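Local coordinates for Non-structural protein 3 (Porcine deltacoronavirus, PDB 6LN0) that probably combines an ADP-ribose-binding macro domain with a papain-like protease that cleaves the viral polyprotein, at residues S29-A35 against V83-V89; L52-Y57 against T73-A78; G265-F269 against V316-V321; Y274-I280 against L320-A326. One frame throughout, in Å; residues are numbered along the deposited sequence.

Interaction 1 of 4, residues S29-A35 against V83-V89; sequences SVLVNPA and VACILHV
Leu31 and Asn33 exchange backbone bonds with Cys85, Leu87 and Val89, which makes strands 29-34 and 83-89 parallel neighbours in the central sheet of the macro domain. The short segments diverge by only 29°. Leu31 N reaches Cys85 O at 3.0 Å, Leu31 O receives Leu87 N, and Asn33 N closes on Leu87 O at 2.7 Å. Val89 N then meets Asn33 O, and Ala35 N prolongs the ladder to Val89 O at 3.0 Å. At the other end the register slips by one residue in a beta bulge: Ser29 O takes Ala84 N at 2.8 Å, on a lone pair in the carbonyl plane, and more weakly Cys85 N.

Apolar contacts divide by sheet face. Val30, Val32, Cys85, Leu87 and Val89 share one side. There Val30 CG1, placed anti to the backbone N (chi1 171°), leans on Leu87 CB, while its other methyl, CG2, touches Cys85 SG at 3.7 Å. Val32 CG1 meets Val89 CG2 at 3.8 Å further along. On the face of Leu31, Asn33 and Ile86, which helix 44-53 covers, Leu31 CB rests against Val83 CG1.

Polar side chains find their partners beyond the strand pair: Asn33 ND2 bonds Asn41 OD1, and His88 is held at both ring nitrogens, ND1 by Leu71 O and NE2 by Tyr57 OH. The planes of the Asn33 amide and the His88 ring are 30° apart, with Asn33 CG 4.0 Å from His88 CD2.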
loop_
_atom_site.group_PDB
_atom_site.type_symbol
_atom_site.label_atom_id
_atom_site.label_comp_id
_atom_site.label_asym_id
_atom_site.label_seq_id
_atom_site.Cartn_x
_atom_site.Cartn_y
_atom_site.Cartn_z
ATOM N N SER A 29 -15.245 -40.325 7.046
ATOM C CA SER A 29 -15.825 -39.009 6.890
ATOM C C SER A 29 -17.233 -38.965 7.454
ATOM O O SER A 29 -17.917 -39.981 7.579
ATOM C CB SER A 29 -15.848 -38.615 5.414
ATOM O OG SER A 29 -14.584 -38.829 4.801
ATOM N N VAL A 30 -17.657 -37.760 7.806
ATOM C CA VAL A 30 -19.057 -37.486 8.081
ATOM C C VAL A 30 -19.657 -36.999 6.776
ATOM O O VAL A 30 -19.306 -35.925 6.285
ATOM C CB VAL A 30 -19.232 -36.452 9.190
ATOM C CG1 VAL A 30 -20.706 -36.034 9.290
ATOM C CG2 VAL A 30 -18.734 -37.028 10.498
ATOM N N LEU A 31 -20.539 -37.803 6.200
ATOM C CA LEU A 31 -21.207 -37.439 4.964
ATOM C C LEU A 31 -22.514 -36.768 5.326
ATOM O O LEU A 31 -23.360 -37.384 5.984
ATOM C CB LEU A 31 -21.440 -38.676 4.104
ATOM C CG LEU A 31 -22.210 -38.495 2.810
ATOM C CD1 LEU A 31 -21.376 -37.697 1.814
ATOM C CD2 LEU A 31 -22.569 -39.860 2.242
ATOM N N VAL A 32 -22.679 -35.507 4.915
ATOM C CA VAL A 32 -23.898 -34.764 5.212
ATOM C C VAL A 32 -24.956 -35.065 4.158
ATOM O O VAL A 32 -24.680 -35.065 2.953
ATOM C CB VAL A 32 -23.640 -33.246 5.296
ATOM C CG1 VAL A 32 -24.918 -32.561 5.688
ATOM C CG2 VAL A 32 -22.554 -32.915 6.311
ATOM N N ASN A 33 -26.182 -35.281 4.617
ATOM C CA ASN A 33 -27.319 -35.617 3.759
ATOM C C ASN A 33 -28.365 -34.519 3.872
ATOM O O ASN A 33 -29.019 -34.395 4.925
ATOM C CB ASN A 33 -27.916 -36.970 4.156
ATOM C CG ASN A 33 -29.113 -37.381 3.287
ATOM O OD1 ASN A 33 -30.127 -36.669 3.189
ATOM N ND2 ASN A 33 -29.005 -38.558 2.675
ATOM N N PRO A 34 -28.574 -33.717 2.845
ATOM C CA PRO A 34 -29.576 -32.647 2.921
ATOM C C PRO A 34 -30.961 -33.211 2.634
ATOM O O PRO A 34 -31.278 -33.586 1.501
ATOM C CB PRO A 34 -29.109 -31.658 1.839
ATOM C CG PRO A 34 -27.740 -32.129 1.415
ATOM C CD PRO A 34 -27.783 -33.621 1.615
ATOM N N ALA A 35 -31.790 -33.274 3.670
ATOM C CA ALA A 35 -32.919 -34.173 3.715
ATOM C C ALA A 35 -34.184 -33.401 4.040
ATOM O O ALA A 35 -34.150 -32.217 4.389
ATOM C CB ALA A 35 -32.700 -35.278 4.760
ATOM N N VAL A 83 -16.911 -43.831 4.616
ATOM C CA VAL A 83 -17.889 -42.976 5.277
ATOM C C VAL A 83 -18.153 -43.548 6.666
ATOM O O VAL A 83 -18.724 -44.637 6.802
ATOM C CB VAL A 83 -19.183 -42.874 4.461
ATOM C CG1 VAL A 83 -20.185 -41.994 5.167
ATOM C CG2 VAL A 83 -18.889 -42.338 3.086
ATOM N N ALA A 84 -17.730 -42.811 7.703
ATOM C CA ALA A 84 -17.927 -43.288 9.065
ATOM C C ALA A 84 -19.383 -43.189 9.475
ATOM O O ALA A 84 -19.885 -44.053 10.198
ATOM C CB ALA A 84 -17.055 -42.507 10.046
ATOM N N CYS A 85 -20.077 -42.141 9.037
ATOM C CA CYS A 85 -21.480 -41.980 9.388
ATOM C C CYS A 85 -22.111 -40.938 8.472
ATOM O O CYS A 85 -21.430 -40.271 7.688
ATOM C CB CYS A 85 -21.631 -41.585 10.853
ATOM S SG CYS A 85 -20.794 -40.032 11.220
ATOM N N ILE A 86 -23.433 -40.808 8.597
ATOM C CA ILE A 86 -24.255 -39.937 7.769
ATOM C C ILE A 86 -25.017 -38.998 8.688
ATOM O O ILE A 86 -25.668 -39.443 9.634
ATOM C CB ILE A 86 -25.225 -40.744 6.887
ATOM C CG1 ILE A 86 -24.449 -41.506 5.817
ATOM C CG2 ILE A 86 -26.276 -39.845 6.230
ATOM C CD1 ILE A 86 -25.212 -42.676 5.211
ATOM N N LEU A 87 -24.947 -37.706 8.402
ATOM C CA LEU A 87 -25.597 -36.694 9.213
ATOM C C LEU A 87 -26.714 -36.067 8.389
ATOM O O LEU A 87 -26.495 -35.701 7.231
ATOM C CB LEU A 87 -24.565 -35.652 9.668
ATOM C CG LEU A 87 -24.962 -34.431 10.490
ATOM C CD1 LEU A 87 -25.783 -34.820 11.685
ATOM C CD2 LEU A 87 -23.699 -33.649 10.915
ATOM N N HIS A 88 -27.902 -35.968 8.969
ATOM C CA HIS A 88 -29.084 -35.502 8.256
ATOM C C HIS A 88 -29.487 -34.149 8.799
ATOM O O HIS A 88 -29.672 -34.003 10.010
ATOM C CB HIS A 88 -30.275 -36.464 8.408
ATOM C CG HIS A 88 -29.982 -37.859 7.972
ATOM N ND1 HIS A 88 -29.191 -38.715 8.706
ATOM C CD2 HIS A 88 -30.364 -38.550 6.868
ATOM C CE1 HIS A 88 -29.105 -39.878 8.077
ATOM N NE2 HIS A 88 -29.800 -39.801 6.955
ATOM N N VAL A 89 -29.682 -33.184 7.901
ATOM C CA VAL A 89 -30.173 -31.864 8.266
ATOM C C VAL A 89 -31.156 -31.369 7.217
ATOM O O VAL A 89 -31.023 -31.659 6.024
ATOM C CB VAL A 89 -29.014 -30.874 8.432
ATOM C CG1 VAL A 89 -28.313 -31.169 9.726
ATOM C CG2 VAL A 89 -28.063 -31.010 7.257
#

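Interaction 2 of 4, residues L52-Y57 against T73-A78; sequences LAGPKY and TDSFDA
Ala53 and Asp77 bring the two backbones together, their CA atoms 4.4 Å apart, where the end of helix 44-53 meets the turn after strand 71-74 in the macro domain. Asp77 N donates to Ala53 O at 2.7 Å, tilted 28° from the carbonyl plane; it is the one hydrogen bond between the segments. Gly54, which takes a positive phi of 111°, breaks the helix here and is also the N-cap of helix 55-64, so a single residue turns the chain from one helix into the next. On the other segment Asp74 OD1 accepts Phe76 N at 2.8 Å through its anti lone pair, an Asx turn that helps shape the backbone from which the phenyl ring projects.

Phe76 carries most of the side-chain contact. Its ring lies across the start of helix 55-64, with Tyr57 CA 3.8 Å from the ring centroid and almost exactly on the ring normal, a CH-pi contact. Tyr57 CB packs against Phe76 CD1, and the tyrosine ring, with CG anti to the backbone N, turns an edge toward the phenylalanine face. This offset edge-to-face pair has its centroids 6.0 Å apart and its planes at 73°. The tyrosine hydroxyl is engaged by the neighbouring strand 83-89. Thr73 CG2 also lies at the edge of the tyrosine ring, near its plane, 3.9 Å from Tyr57 CE1.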
loop_
_atom_site.group_PDB
_atom_site.type_symbol
_atom_site.label_atom_id
_atom_site.label_comp_id
_atom_site.label_asym_id
_atom_site.label_seq_id
_atom_site.Cartn_x
_atom_site.Cartn_y
_atom_site.Cartn_z
ATOM N N LEU A 52 -26.479 -45.528 -1.816
ATOM C CA LEU A 52 -25.061 -45.754 -1.614
ATOM C C LEU A 52 -24.890 -46.441 -0.269
ATOM O O LEU A 52 -23.964 -47.234 -0.061
ATOM C CB LEU A 52 -24.294 -44.434 -1.652
ATOM C CG LEU A 52 -23.240 -44.219 -2.738
ATOM C CD1 LEU A 52 -22.374 -43.013 -2.406
ATOM C CD2 LEU A 52 -22.375 -45.447 -2.908
ATOM N N ALA A 53 -25.791 -46.114 0.646
ATOM C CA ALA A 53 -25.807 -46.683 1.975
ATOM C C ALA A 53 -26.584 -47.987 2.026
ATOM O O ALA A 53 -26.340 -48.807 2.918
ATOM C CB ALA A 53 -26.414 -45.678 2.956
ATOM N N GLY A 54 -27.519 -48.180 1.098
ATOM C CA GLY A 54 -28.198 -49.437 0.946
ATOM C C GLY A 54 -29.648 -49.356 1.358
ATOM O O GLY A 54 -30.151 -48.304 1.768
ATOM N N PRO A 55 -30.348 -50.489 1.252
ATOM C CA PRO A 55 -31.781 -50.505 1.561
ATOM C C PRO A 55 -32.058 -50.583 3.050
ATOM O O PRO A 55 -33.038 -50.000 3.528
ATOM C CB PRO A 55 -32.287 -51.751 0.823
ATOM C CG PRO A 55 -31.089 -52.600 0.637
ATOM C CD PRO A 55 -29.901 -51.706 0.553
ATOM N N LYS A 56 -31.216 -51.296 3.800
ATOM C CA LYS A 56 -31.373 -51.283 5.253
ATOM C C LYS A 56 -31.186 -49.871 5.804
ATOM O O LYS A 56 -31.839 -49.485 6.784
ATOM C CB LYS A 56 -30.400 -52.273 5.908
ATOM C CG LYS A 56 -30.699 -53.766 5.615
ATOM C CD LYS A 56 -31.733 -54.353 6.599
ATOM C CE LYS A 56 -32.148 -55.786 6.247
ATOM N NZ LYS A 56 -33.620 -55.910 5.994
ATOM N N TYR A 57 -30.336 -49.070 5.166
ATOM C CA TYR A 57 -30.262 -47.654 5.530
ATOM C C TYR A 57 -31.625 -46.985 5.382
ATOM O O TYR A 57 -32.113 -46.331 6.315
ATOM C CB TYR A 57 -29.196 -46.953 4.685
ATOM C CG TYR A 57 -29.313 -45.448 4.652
ATOM C CD1 TYR A 57 -28.767 -44.663 5.664
ATOM C CD2 TYR A 57 -29.959 -44.806 3.607
ATOM C CE1 TYR A 57 -28.883 -43.295 5.639
ATOM C CE2 TYR A 57 -30.080 -43.432 3.576
ATOM C CZ TYR A 57 -29.540 -42.687 4.588
ATOM O OH TYR A 57 -29.666 -41.326 4.542
ATOM N N THR A 73 -26.488 -41.065 11.792
ATOM C CA THR A 73 -26.784 -42.405 11.364
ATOM C C THR A 73 -25.482 -43.081 10.973
ATOM O O THR A 73 -24.538 -42.420 10.523
ATOM C CB THR A 73 -27.775 -42.329 10.200
ATOM O OG1 THR A 73 -29.095 -42.161 10.724
ATOM C CG2 THR A 73 -27.755 -43.526 9.390
ATOM N N ASP A 74 -25.419 -44.394 11.183
ATOM C CA ASP A 74 -24.329 -45.187 10.646
ATOM C C ASP A 74 -24.336 -45.089 9.122
ATOM O O ASP A 74 -25.318 -44.692 8.511
ATOM C CB ASP A 74 -24.479 -46.638 11.116
ATOM C CG ASP A 74 -23.244 -47.472 10.875
ATOM O OD1 ASP A 74 -22.954 -47.784 9.707
ATOM O OD2 ASP A 74 -22.566 -47.846 11.852
ATOM N N SER A 75 -23.222 -45.446 8.494
ATOM C CA SER A 75 -23.145 -45.348 7.039
ATOM C C SER A 75 -23.507 -46.637 6.303
ATOM O O SER A 75 -23.452 -46.655 5.066
ATOM C CB SER A 75 -21.752 -44.922 6.632
ATOM O OG SER A 75 -20.826 -45.764 7.274
ATOM N N PHE A 76 -23.834 -47.718 7.020
ATOM C CA PHE A 76 -24.281 -48.961 6.407
ATOM C C PHE A 76 -23.390 -49.393 5.249
ATOM O O PHE A 76 -22.187 -49.598 5.437
ATOM C CB PHE A 76 -25.731 -48.828 5.953
ATOM C CG PHE A 76 -26.703 -48.662 7.086
ATOM C CD1 PHE A 76 -26.864 -47.439 7.704
ATOM C CD2 PHE A 76 -27.447 -49.741 7.550
ATOM C CE1 PHE A 76 -27.746 -47.283 8.749
ATOM C CE2 PHE A 76 -28.347 -49.593 8.592
ATOM C CZ PHE A 76 -28.490 -48.359 9.204
ATOM N N ASP A 77 -23.965 -49.537 4.049
ATOM C CA ASP A 77 -23.188 -50.044 2.919
ATOM C C ASP A 77 -22.047 -49.110 2.547
ATOM O O ASP A 77 -20.975 -49.581 2.146
ATOM C CB ASP A 77 -24.090 -50.279 1.710
ATOM C CG ASP A 77 -24.670 -51.695 1.675
ATOM O OD1 ASP A 77 -23.890 -52.635 1.396
ATOM O OD2 ASP A 77 -25.900 -51.872 1.914
ATOM N N ALA A 78 -22.237 -47.793 2.700
ATOM C CA ALA A 78 -21.212 -46.833 2.309
ATOM C C ALA A 78 -19.973 -46.884 3.187
ATOM O O ALA A 78 -18.983 -46.216 2.861
ATOM C CB ALA A 78 -21.772 -45.414 2.328
#

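Interaction 3 of 4, residues G265-F269 against V316-V321; sequences GVNLF and VISLLV
Gly265 O receives Phe269 N at 3.0 Å in an ordinary helical bond, and across the contact two methyl groups close in on the same oxygen: Ile317 CD1 at 3.7 Å and Leu320 CD1 slightly farther. The carbonyl is thus satisfied within its own helix while hydrocarbon from helix 313-322 shields it. Glycine lets the backbones come close, the CA atoms of Gly265 and Ile317 being 4.7 Å apart, and Val316 CG1 lies against Gly265 CA. The axes of the short segments approach to 8.8 Å and cross at -47°.

Beyond the glycine, larger side chains make the contact. Leu268 CD2 presses on Ile317 CG1 at 3.5 Å, the two side chains crossing at about a right angle. With chi1 at -174°, Ile317 carries CG1 to Leu268 CD2, and a bend at chi2 (58°) turns CD1 to the carbonyl of Gly265. Phe269 CB meets Leu320 CD1 at 3.7 Å, and Phe269 CD2 sits just as near Leu320 CB.

Helix 260-270 probably corresponds to the central helix of papain-like proteases, at whose N-terminal end the nucleophilic cysteine is usually found. Strands 376-383 and 416-423 cover the pair beside Ile317, and helix 293-302 backs Leu320. The segments are joined by van der Waals contacts, with no polar bond between them. A CB on Gly265 would run into Val316 CG1, so the placing of the helices probably rests on shape fit and dispersion.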
loop_
_atom_site.group_PDB
_atom_site.type_symbol
_atom_site.label_atom_id
_atom_site.label_comp_id
_atom_site.label_asym_id
_atom_site.label_seq_id
_atom_site.Cartn_x
_atom_site.Cartn_y
_atom_site.Cartn_z
ATOM N N GLY A 265 14.682 28.881 -3.894
ATOM C CA GLY A 265 15.763 27.907 -3.854
ATOM C C GLY A 265 16.249 27.521 -5.239
ATOM O O GLY A 265 17.454 27.517 -5.505
ATOM N N VAL A 266 15.314 27.194 -6.142
ATOM C CA VAL A 266 15.657 26.872 -7.528
ATOM C C VAL A 266 16.300 28.046 -8.253
ATOM O O VAL A 266 17.106 27.848 -9.174
ATOM C CB VAL A 266 14.403 26.385 -8.277
ATOM C CG1 VAL A 266 14.776 25.910 -9.680
ATOM C CG2 VAL A 266 13.736 25.268 -7.479
ATOM N N ASN A 267 15.937 29.279 -7.895
ATOM C CA ASN A 267 16.515 30.401 -8.620
ATOM C C ASN A 267 17.943 30.694 -8.171
ATOM O O ASN A 267 18.803 30.973 -9.008
ATOM C CB ASN A 267 15.622 31.628 -8.487
ATOM C CG ASN A 267 14.353 31.484 -9.305
ATOM O OD1 ASN A 267 14.289 30.646 -10.228
ATOM N ND2 ASN A 267 13.331 32.264 -8.962
ATOM N N LEU A 268 18.221 30.631 -6.866
ATOM C CA LEU A 268 19.608 30.612 -6.408
ATOM C C LEU A 268 20.396 29.510 -7.108
ATOM O O LEU A 268 21.491 29.745 -7.630
ATOM C CB LEU A 268 19.660 30.418 -4.895
ATOM C CG LEU A 268 21.031 30.427 -4.245
ATOM C CD1 LEU A 268 21.722 31.764 -4.449
ATOM C CD2 LEU A 268 20.871 30.133 -2.761
ATOM N N PHE A 269 19.837 28.295 -7.143
ATOM C CA PHE A 269 20.575 27.172 -7.709
ATOM C C PHE A 269 20.928 27.441 -9.164
ATOM O O PHE A 269 22.054 27.176 -9.597
ATOM C CB PHE A 269 19.782 25.856 -7.583
ATOM C CG PHE A 269 20.527 24.678 -8.131
ATOM C CD1 PHE A 269 20.421 24.333 -9.469
ATOM C CD2 PHE A 269 21.412 23.979 -7.335
ATOM C CE1 PHE A 269 21.162 23.294 -9.988
ATOM C CE2 PHE A 269 22.160 22.935 -7.851
ATOM C CZ PHE A 269 22.021 22.582 -9.171
ATOM N N VAL A 316 15.524 24.044 0.759
ATOM C CA VAL A 316 15.504 23.779 -0.674
ATOM C C VAL A 316 16.911 23.858 -1.251
ATOM O O VAL A 316 17.390 22.911 -1.884
ATOM C CB VAL A 316 14.543 24.744 -1.387
ATOM C CG1 VAL A 316 14.610 24.539 -2.895
ATOM C CG2 VAL A 316 13.134 24.570 -0.838
ATOM N N ILE A 317 17.602 24.988 -1.045
ATOM C CA ILE A 317 18.910 25.133 -1.673
ATOM C C ILE A 317 19.875 24.074 -1.151
ATOM O O ILE A 317 20.742 23.593 -1.891
ATOM C CB ILE A 317 19.475 26.566 -1.500
ATOM C CG1 ILE A 317 20.756 26.684 -2.303
ATOM C CG2 ILE A 317 19.794 26.906 -0.045
ATOM C CD1 ILE A 317 20.549 26.393 -3.773
ATOM N N SER A 318 19.728 23.674 0.109
ATOM C CA SER A 318 20.608 22.646 0.643
ATOM C C SER A 318 20.283 21.282 0.044
ATOM O O SER A 318 21.189 20.477 -0.208
ATOM C CB SER A 318 20.509 22.611 2.162
ATOM O OG SER A 318 20.854 21.317 2.640
ATOM N N LEU A 319 18.998 21.008 -0.202
ATOM C CA LEU A 319 18.615 19.783 -0.895
ATOM C C LEU A 319 19.204 19.736 -2.298
ATOM O O LEU A 319 19.807 18.736 -2.697
ATOM C CB LEU A 319 17.094 19.668 -0.959
ATOM C CG LEU A 319 16.640 18.583 -1.928
ATOM C CD1 LEU A 319 16.743 17.249 -1.247
ATOM C CD2 LEU A 319 15.226 18.857 -2.390
ATOM N N LEU A 320 19.059 20.821 -3.057
ATOM C CA LEU A 320 19.550 20.833 -4.430
ATOM C C LEU A 320 21.056 20.656 -4.480
ATOM O O LEU A 320 21.570 19.841 -5.258
ATOM C CB LEU A 320 19.145 22.135 -5.117
ATOM C CG LEU A 320 17.634 22.376 -5.158
ATOM C CD1 LEU A 320 17.348 23.675 -5.923
ATOM C CD2 LEU A 320 16.873 21.161 -5.753
ATOM N N VAL A 321 21.784 21.409 -3.643
ATOM C CA VAL A 321 23.249 21.412 -3.700
ATOM C C VAL A 321 23.808 20.040 -3.323
ATOM O O VAL A 321 24.736 19.531 -3.964
ATOM C CB VAL A 321 23.820 22.531 -2.803
ATOM C CG1 VAL A 321 25.283 22.277 -2.508
ATOM C CG2 VAL A 321 23.638 23.881 -3.459
#

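Interaction 4 of 4, residues Y274-I280 against L320-A326; sequences YQFRPAI and LVSNSDA
Tyr274 lays one ring face against Ala326, whose CB is 3.4 Å from the ring centroid and 19° off the normal, a tight CH-pi contact offset toward the rim. From another direction Val321 CG2 touches Tyr274 CE2 at 3.6 Å; the hydroxyl makes a weak bond to Gly376 O.

Gln275 works through its backbone. Its N donates to Asp325 OD1 at 3.0 Å, nearly straight at the hydrogen but arriving from above the carboxylate plane. Its O accepts Asp325 N in return, so that one aspartate holds both ends of the residue.

Phe276 forms a single beta bridge with Ser324, their CA atoms 4.0 Å apart. The bridge ties the chain entering helix 278-287 to the turn leaving helix 313-322, both in the helical part of the papain-like protease fold. The phenyl ring turns an edge toward two carbonyls, Asn323 O and Leu320 O, the latter 3.4 Å from Phe276 CE1. It also stacks with Phe269 and meets Tyr284 edge-to-face.

Arg277, the N-cap of helix 278-287, bonds through its N to Asn323 O at 2.9 Å. Its side chain starts between the backbone N and the carbonyl carbon (chi1 75°), then runs extended alongside Asn323. Arg277 NE, at 2.7 Å, and Arg277 NH2 both donate to Asn323 OD1, which lies in the guanidinium plane; NH1 goes to Glu223 O. Ile280 CG1 covers one face of that guanidinium and approaches Asn323 OD1 to 3.9 Å.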
loop_
_atom_site.group_PDB
_atom_site.type_symbol
_atom_site.label_atom_id
_atom_site.label_comp_id
_atom_site.label_asym_id
_atom_site.label_seq_id
_atom_site.Cartn_x
_atom_site.Cartn_y
_atom_site.Cartn_z
ATOM N N TYR A 274 26.664 24.300 -10.409
ATOM C CA TYR A 274 26.585 22.899 -10.024
ATOM C C TYR A 274 25.811 22.098 -11.063
ATOM O O TYR A 274 24.997 22.639 -11.811
ATOM C CB TYR A 274 25.911 22.761 -8.659
ATOM C CG TYR A 274 26.607 23.475 -7.518
ATOM C CD1 TYR A 274 27.990 23.433 -7.380
ATOM C CD2 TYR A 274 25.874 24.184 -6.577
ATOM C CE1 TYR A 274 28.616 24.082 -6.334
ATOM C CE2 TYR A 274 26.480 24.836 -5.536
ATOM C CZ TYR A 274 27.858 24.785 -5.407
ATOM O OH TYR A 274 28.480 25.434 -4.351
ATOM N N GLN A 275 26.071 20.788 -11.101
ATOM C CA GLN A 275 25.354 19.871 -11.982
ATOM C C GLN A 275 24.755 18.724 -11.172
ATOM O O GLN A 275 25.482 17.991 -10.498
ATOM C CB GLN A 275 26.262 19.315 -13.086
ATOM C CG GLN A 275 25.598 18.125 -13.800
ATOM C CD GLN A 275 26.280 17.716 -15.090
ATOM O OE1 GLN A 275 27.492 17.875 -15.252
ATOM N NE2 GLN A 275 25.498 17.166 -16.018
ATOM N N PHE A 276 23.440 18.561 -11.257
ATOM C CA PHE A 276 22.740 17.501 -10.541
ATOM C C PHE A 276 23.235 16.111 -10.946
ATOM O O PHE A 276 23.590 15.865 -12.098
ATOM C CB PHE A 276 21.245 17.580 -10.837
ATOM C CG PHE A 276 20.542 18.706 -10.155
ATOM C CD1 PHE A 276 20.535 18.802 -8.771
ATOM C CD2 PHE A 276 19.831 19.648 -10.903
ATOM C CE1 PHE A 276 19.857 19.832 -8.142
ATOM C CE2 PHE A 276 19.149 20.681 -10.288
ATOM C CZ PHE A 276 19.162 20.781 -8.903
ATOM N N ARG A 277 23.202 15.179 -9.998
ATOM C CA ARG A 277 23.426 13.779 -10.319
ATOM C C ARG A 277 22.373 13.277 -11.326
ATOM O O ARG A 277 21.310 13.879 -11.480
ATOM C CB ARG A 277 23.403 12.945 -9.038
ATOM C CG ARG A 277 22.029 12.733 -8.475
ATOM C CD ARG A 277 22.144 12.173 -7.095
ATOM N NE ARG A 277 20.907 12.246 -6.342
ATOM C CZ ARG A 277 19.953 11.325 -6.384
ATOM N NH1 ARG A 277 20.087 10.256 -7.158
ATOM N NH2 ARG A 277 18.864 11.468 -5.642
ATOM N N PRO A 278 22.661 12.173 -12.028
ATOM C CA PRO A 278 21.826 11.791 -13.188
ATOM C C PRO A 278 20.320 11.725 -12.939
ATOM O O PRO A 278 19.544 12.296 -13.711
ATOM C CB PRO A 278 22.409 10.416 -13.555
ATOM C CG PRO A 278 23.861 10.563 -13.233
ATOM C CD PRO A 278 23.897 11.365 -11.965
ATOM N N ALA A 279 19.880 11.038 -11.889
ATOM C CA ALA A 279 18.443 10.923 -11.662
ATOM C C ALA A 279 17.788 12.292 -11.519
ATOM O O ALA A 279 16.680 12.508 -12.017
ATOM C CB ALA A 279 18.165 10.067 -10.431
ATOM N N ILE A 280 18.460 13.235 -10.857
ATOM C CA ILE A 280 17.818 14.508 -10.559
ATOM C C ILE A 280 17.964 15.466 -11.740
ATOM O O ILE A 280 17.054 16.256 -12.006
ATOM C CB ILE A 280 18.363 15.125 -9.245
ATOM C CG1 ILE A 280 18.151 14.184 -8.049
ATOM C CG2 ILE A 280 17.705 16.472 -8.925
ATOM C CD1 ILE A 280 16.715 13.513 -7.969
ATOM N N LEU A 320 19.059 20.821 -3.057
ATOM C CA LEU A 320 19.550 20.833 -4.430
ATOM C C LEU A 320 21.056 20.656 -4.480
ATOM O O LEU A 320 21.570 19.841 -5.258
ATOM C CB LEU A 320 19.145 22.135 -5.117
ATOM C CG LEU A 320 17.634 22.376 -5.158
ATOM C CD1 LEU A 320 17.348 23.675 -5.923
ATOM C CD2 LEU A 320 16.873 21.161 -5.753
ATOM N N VAL A 321 21.784 21.409 -3.643
ATOM C CA VAL A 321 23.249 21.412 -3.700
ATOM C C VAL A 321 23.808 20.040 -3.323
ATOM O O VAL A 321 24.736 19.531 -3.964
ATOM C CB VAL A 321 23.820 22.531 -2.803
ATOM C CG1 VAL A 321 25.283 22.277 -2.508
ATOM C CG2 VAL A 321 23.638 23.881 -3.459
ATOM N N SER A 322 23.249 19.415 -2.297
ATOM C CA SER A 322 23.742 18.100 -1.910
ATOM C C SER A 322 23.421 17.008 -2.934
ATOM O O SER A 322 24.037 15.940 -2.878
ATOM C CB SER A 322 23.178 17.704 -0.556
ATOM O OG SER A 322 21.824 17.423 -0.715
ATOM N N ASN A 323 22.482 17.229 -3.862
ATOM C CA ASN A 323 22.233 16.281 -4.942
ATOM C C ASN A 323 22.993 16.639 -6.204
ATOM O O ASN A 323 22.643 16.155 -7.296
ATOM C CB ASN A 323 20.747 16.180 -5.258
ATOM C CG ASN A 323 20.037 15.278 -4.318
ATOM O OD1 ASN A 323 19.922 14.078 -4.552
ATOM N ND2 ASN A 323 19.540 15.843 -3.243
ATOM N N SER A 324 24.029 17.458 -6.074
ATOM C CA SER A 324 24.847 17.903 -7.182
ATOM C C SER A 324 26.305 17.518 -6.940
ATOM O O SER A 324 26.648 16.876 -5.953
ATOM C CB SER A 324 24.702 19.413 -7.366
ATOM O OG SER A 324 25.280 20.086 -6.251
ATOM N N ASP A 325 27.168 17.918 -7.860
ATOM C CA ASP A 325 28.609 17.751 -7.706
ATOM C C ASP A 325 29.273 18.840 -6.836
ATOM O O ASP A 325 30.487 18.977 -6.908
ATOM C CB ASP A 325 29.283 17.721 -9.082
ATOM C CG ASP A 325 29.146 19.045 -9.848
ATOM O OD1 ASP A 325 28.380 19.938 -9.421
ATOM O OD2 ASP A 325 29.809 19.191 -10.900
ATOM N N ALA A 326 28.539 19.599 -6.021
ATOM C CA ALA A 326 29.143 20.699 -5.269
ATOM C C ALA A 326 30.197 20.187 -4.306
ATOM O O ALA A 326 29.906 19.370 -3.425
ATOM C CB ALA A 326 28.080 21.472 -4.483
#

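Overall arrangement
The four contacts fall into two pairs at opposite ends of an elongated chain. Interactions 1 and 2 belong to the macro domain and share its sheet: interaction 2 is nested within the loop that interaction 1 closes, and Ile86 N bonds Thr73 O between them. Interactions 3 and 4 lie in the protease, share Leu320 and Val321 of helix 313-322, and alternate along the sequence. The centres of interactions 1 and 3 are about 76 Å apart. Both are buried, interaction 1 through a backbone ladder, interaction 3 through almost wholly apolar packing with no polar bond across it. Interactions 2 and 4 are partly exposed and mix aromatic contacts with turn or capping residues, interaction 4 being much the more polar.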